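Side-chain contact in cytoplasmic export protein 1 (Saccharomyces cerevisiae, PDB 3VWA), which takes part in nuclear tRNA export, and may collect tRNAs from export receptors at the nuclear pore complex and pass them to the translation machinery: residues A[435-440]-A[477-482]. Numbering follows the deposited sequence.
Sequences IRTWTV and RLAALY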
ATOM      1  N   ILE A 435      -8.670 -26.015  22.134  1.00 25.54           N
ATOM      2  CA  ILE A 435      -7.619 -26.419  21.243  1.00 25.07           C
ATOM      3  C   ILE A 435      -7.842 -27.834  20.806  1.00 24.81           C
ATOM      4  O   ILE A 435      -7.672 -28.136  19.624  1.00 25.81           O
ATOM      5  CB  ILE A 435      -6.214 -26.253  21.897  1.00 25.39           C
ATOM      6  CG1 ILE A 435      -5.913 -24.768  22.108  1.00 26.13           C
ATOM      7  CG2 ILE A 435      -5.111 -26.893  21.029  1.00 24.57           C
ATOM      8  CD1 ILE A 435      -4.576 -24.472  22.806  1.00 22.05           C
ATOM      9  N   ARG A 436      -8.215 -28.712  21.746  1.00 25.09           N
ATOM     10  CA  ARG A 436      -8.644 -30.086  21.384  1.00 24.03           C
ATOM     11  C   ARG A 436      -9.784 -30.167  20.377  1.00 24.12           C
ATOM     12  O   ARG A 436      -9.702 -30.967  19.420  1.00 21.47           O
ATOM     13  CB  ARG A 436      -8.901 -30.991  22.608  1.00 23.05           C
ATOM     14  CG  ARG A 436      -7.661 -31.004  23.567  1.00 23.05           C
ATOM     15  CD  ARG A 436      -7.621 -32.171  24.513  1.00 24.04           C
ATOM     16  NE  ARG A 436      -8.873 -32.310  25.286  1.00 30.80           N
ATOM     17  CZ  ARG A 436      -9.195 -31.626  26.386  1.00 31.03           C
ATOM     18  NH1 ARG A 436     -10.362 -31.892  26.979  1.00 32.53           N
ATOM     19  NH2 ARG A 436      -8.367 -30.703  26.904  1.00 28.90           N
ATOM     20  N   THR A 437     -10.821 -29.356  20.599  1.00 25.91           N
ATOM     21  CA  THR A 437     -12.004 -29.257  19.735  1.00 25.67           C
ATOM     22  C   THR A 437     -11.563 -28.814  18.325  1.00 28.37           C
ATOM     23  O   THR A 437     -11.882 -29.481  17.315  1.00 28.08           O
ATOM     24  CB  THR A 437     -13.054 -28.283  20.353  1.00 26.56           C
ATOM     25  OG1 THR A 437     -13.364 -28.699  21.697  1.00 26.45           O
ATOM     26  CG2 THR A 437     -14.384 -28.234  19.550  1.00 27.49           C
ATOM     27  N   TRP A 438     -10.796 -27.725  18.251  1.00 27.30           N
ATOM     28  CA  TRP A 438     -10.391 -27.164  16.966  1.00 24.92           C
ATOM     29  C   TRP A 438      -9.394 -28.062  16.240  1.00 27.76           C
ATOM     30  O   TRP A 438      -9.416 -28.114  15.005  1.00 27.12           O
ATOM     31  CB  TRP A 438      -9.850 -25.737  17.098  1.00 30.28           C
ATOM     32  CG  TRP A 438     -10.938 -24.708  17.026  1.00 33.93           C
ATOM     33  CD1 TRP A 438     -11.619 -24.126  18.086  1.00 36.52           C
ATOM     34  CD2 TRP A 438     -11.577 -24.181  15.832  1.00 38.39           C
ATOM     35  NE1 TRP A 438     -12.588 -23.265  17.641  1.00 37.41           N
ATOM     36  CE2 TRP A 438     -12.635 -23.270  16.300  1.00 41.38           C
ATOM     37  CE3 TRP A 438     -11.426 -24.394  14.465  1.00 39.69           C
ATOM     38  CZ2 TRP A 438     -13.444 -22.576  15.421  1.00 42.11           C
ATOM     39  CZ3 TRP A 438     -12.265 -23.695  13.588  1.00 42.40           C
ATOM     40  CH2 TRP A 438     -13.250 -22.817  14.054  1.00 41.93           C
ATOM     41  N   THR A 439      -8.524 -28.762  16.971  1.00 22.77           N
ATOM     42  CA  THR A 439      -7.573 -29.643  16.304  1.00 24.92           C
ATOM     43  C   THR A 439      -8.222 -30.665  15.374  1.00 27.01           C
ATOM     44  O   THR A 439      -7.733 -30.898  14.265  1.00 25.34           O
ATOM     45  CB  THR A 439      -6.664 -30.415  17.301  1.00 22.73           C
ATOM     46  OG1 THR A 439      -5.916 -29.470  18.076  1.00 24.63           O
ATOM     47  CG2 THR A 439      -5.663 -31.337  16.531  1.00 22.27           C
ATOM     48  N   VAL A 440      -9.312 -31.280  15.825  1.00 27.05           N
ATOM     49  CA  VAL A 440      -9.968 -32.283  14.985  1.00 30.71           C
ATOM     50  C   VAL A 440     -10.639 -31.674  13.708  1.00 29.32           C
ATOM     51  O   VAL A 440     -10.681 -32.316  12.631  1.00 27.90           O
ATOM     52  CB  VAL A 440     -10.884 -33.257  15.832  1.00 31.89           C
ATOM     53  CG1 VAL A 440     -12.127 -32.575  16.382  1.00 28.10           C
ATOM     54  CG2 VAL A 440     -11.293 -34.479  15.030  1.00 30.90           C
ATOM     55  N   ARG A 477     -15.773 -34.393  21.295  1.00 31.88           N
ATOM     56  CA  ARG A 477     -16.562 -35.518  20.799  1.00 29.02           C
ATOM     57  C   ARG A 477     -17.536 -35.023  19.753  1.00 29.24           C
ATOM     58  O   ARG A 477     -17.599 -35.560  18.625  1.00 31.94           O
ATOM     59  CB  ARG A 477     -17.244 -36.245  21.969  1.00 31.78           C
ATOM     60  CG  ARG A 477     -16.295 -36.423  23.158  1.00 30.79           C
ATOM     61  CD  ARG A 477     -16.518 -37.719  23.908  1.00 29.81           C
ATOM     62  NE  ARG A 477     -17.802 -37.733  24.566  1.00 32.11           N
ATOM     63  CZ  ARG A 477     -18.011 -37.306  25.813  1.00 32.02           C
ATOM     64  NH1 ARG A 477     -17.002 -36.851  26.542  1.00 33.30           N
ATOM     65  NH2 ARG A 477     -19.229 -37.322  26.324  1.00 29.68           N
ATOM     66  N   LEU A 478     -18.255 -33.951  20.081  1.00 29.51           N
ATOM     67  CA  LEU A 478     -19.149 -33.296  19.120  1.00 27.72           C
ATOM     68  C   LEU A 478     -18.417 -32.818  17.868  1.00 28.13           C
ATOM     69  O   LEU A 478     -18.994 -32.743  16.804  1.00 28.39           O
ATOM     70  CB  LEU A 478     -19.799 -32.095  19.797  1.00 28.80           C
ATOM     71  CG  LEU A 478     -20.759 -32.411  20.960  1.00 30.08           C
ATOM     72  CD1 LEU A 478     -21.145 -31.125  21.636  1.00 30.33           C
ATOM     73  CD2 LEU A 478     -22.004 -33.172  20.532  1.00 31.18           C
ATOM     74  N   ALA A 479     -17.159 -32.423  18.014  1.00 27.62           N
ATOM     75  CA  ALA A 479     -16.390 -31.967  16.884  1.00 28.89           C
ATOM     76  C   ALA A 479     -15.981 -33.182  16.026  1.00 27.01           C
ATOM     77  O   ALA A 479     -15.797 -33.060  14.843  1.00 26.67           O
ATOM     78  CB  ALA A 479     -15.130 -31.212  17.341  1.00 31.06           C
ATOM     79  N   ALA A 480     -15.770 -34.333  16.630  1.00 26.70           N
ATOM     80  CA  ALA A 480     -15.490 -35.532  15.833  1.00 25.11           C
ATOM     81  C   ALA A 480     -16.700 -35.890  14.963  1.00 24.53           C
ATOM     82  O   ALA A 480     -16.582 -36.085  13.753  1.00 25.67           O
ATOM     83  CB  ALA A 480     -15.115 -36.700  16.724  1.00 21.48           C
ATOM     84  N   LEU A 481     -17.869 -35.920  15.578  1.00 23.89           N
ATOM     85  CA  LEU A 481     -19.073 -36.298  14.854  1.00 25.12           C
ATOM     86  C   LEU A 481     -19.281 -35.355  13.708  1.00 27.15           C
ATOM     87  O   LEU A 481     -19.778 -35.753  12.650  1.00 26.32           O
ATOM     88  CB  LEU A 481     -20.276 -36.273  15.773  1.00 21.77           C
ATOM     89  CG  LEU A 481     -20.225 -37.269  16.908  1.00 20.81           C
ATOM     90  CD1 LEU A 481     -21.457 -37.069  17.801  1.00 21.69           C
ATOM     91  CD2 LEU A 481     -20.211 -38.661  16.298  1.00 21.90           C
ATOM     92  N   TYR A 482     -18.920 -34.089  13.926  1.00 28.28           N
ATOM     93  CA  TYR A 482     -19.089 -33.086  12.864  1.00 30.34           C
ATOM     94  C   TYR A 482     -18.180 -33.381  11.654  1.00 29.94           C
ATOM     95  O   TYR A 482     -18.603 -33.394  10.493  1.00 28.17           O
ATOM     96  CB  TYR A 482     -18.764 -31.688  13.411  1.00 31.70           C
ATOM     97  CG  TYR A 482     -18.800 -30.588  12.358  1.00 36.22           C
ATOM     98  CD1 TYR A 482     -20.027 -30.152  11.825  1.00 37.50           C
ATOM     99  CD2 TYR A 482     -17.614 -29.973  11.897  1.00 38.12           C
ATOM    100  CE1 TYR A 482     -20.080 -29.153  10.870  1.00 44.74           C
ATOM    101  CE2 TYR A 482     -17.653 -28.962  10.924  1.00 43.19           C
ATOM    102  CZ  TYR A 482     -18.895 -28.560  10.417  1.00 46.92           C
ATOM    103  OH  TYR A 482     -19.000 -27.565   9.472  1.00 53.42           O
TER
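Ala479 points its methyl group toward the facing helix, where it touches both Thr437 and Val440, three residues apart, and it has the largest share of the buried surface, followed by Val440 and then Thr437. The shortest approach is Val440 CG1 to Ala479 CB at 3.4 Å, tighter than the usual van der Waals distance for two carbons. CG1 is the branch that touches because it stands between the backbone N and the carbonyl carbon of its own residue (chi1 70°); the same methyl also lies 3.9 Å from Ala479 C, so it reaches past the alanine methyl to the backbone carbonyl carbon. Thr437 meets the same alanine methyl with its own methyl and its carbonyl oxygen: Thr437 CG2 to Ala479 CB is 3.8 Å, and Thr437 O to Ala479 CB is 3.7 Å. The threonine hydroxyl is engaged within its own helix, hydrogen-bonded to Val433 O, while CG2, anti to the backbone N (chi1 -55° for OG1), meets the alanine. Ala480 adds a lighter touch, with Val440 CG1 lying 4.1 Å from Ala480 N. No hydrogen bond spans the two segments, which bury 143 Å² in all, mainly by van der Waals packing. The single methyl of Ala479 is consistent with the 8.5 Å separation of the segment axes, which run nearly parallel, at 9°; the CA atoms of Thr437 and Ala479 are 5.9 Å apart. Nearly parallel helices separated in sequence by helix 454-469 are consistent with a HEAT-repeat array in the C-terminal part of this fragment. That intervening helix packs through Phe465 and Ser468 against Val440, and Ser468 and Leu469 against Ala480. Beyond the pair, helix 394-407 packs on Trp438 and Thr439, and helix 513-536 on Leu478 and Leu481.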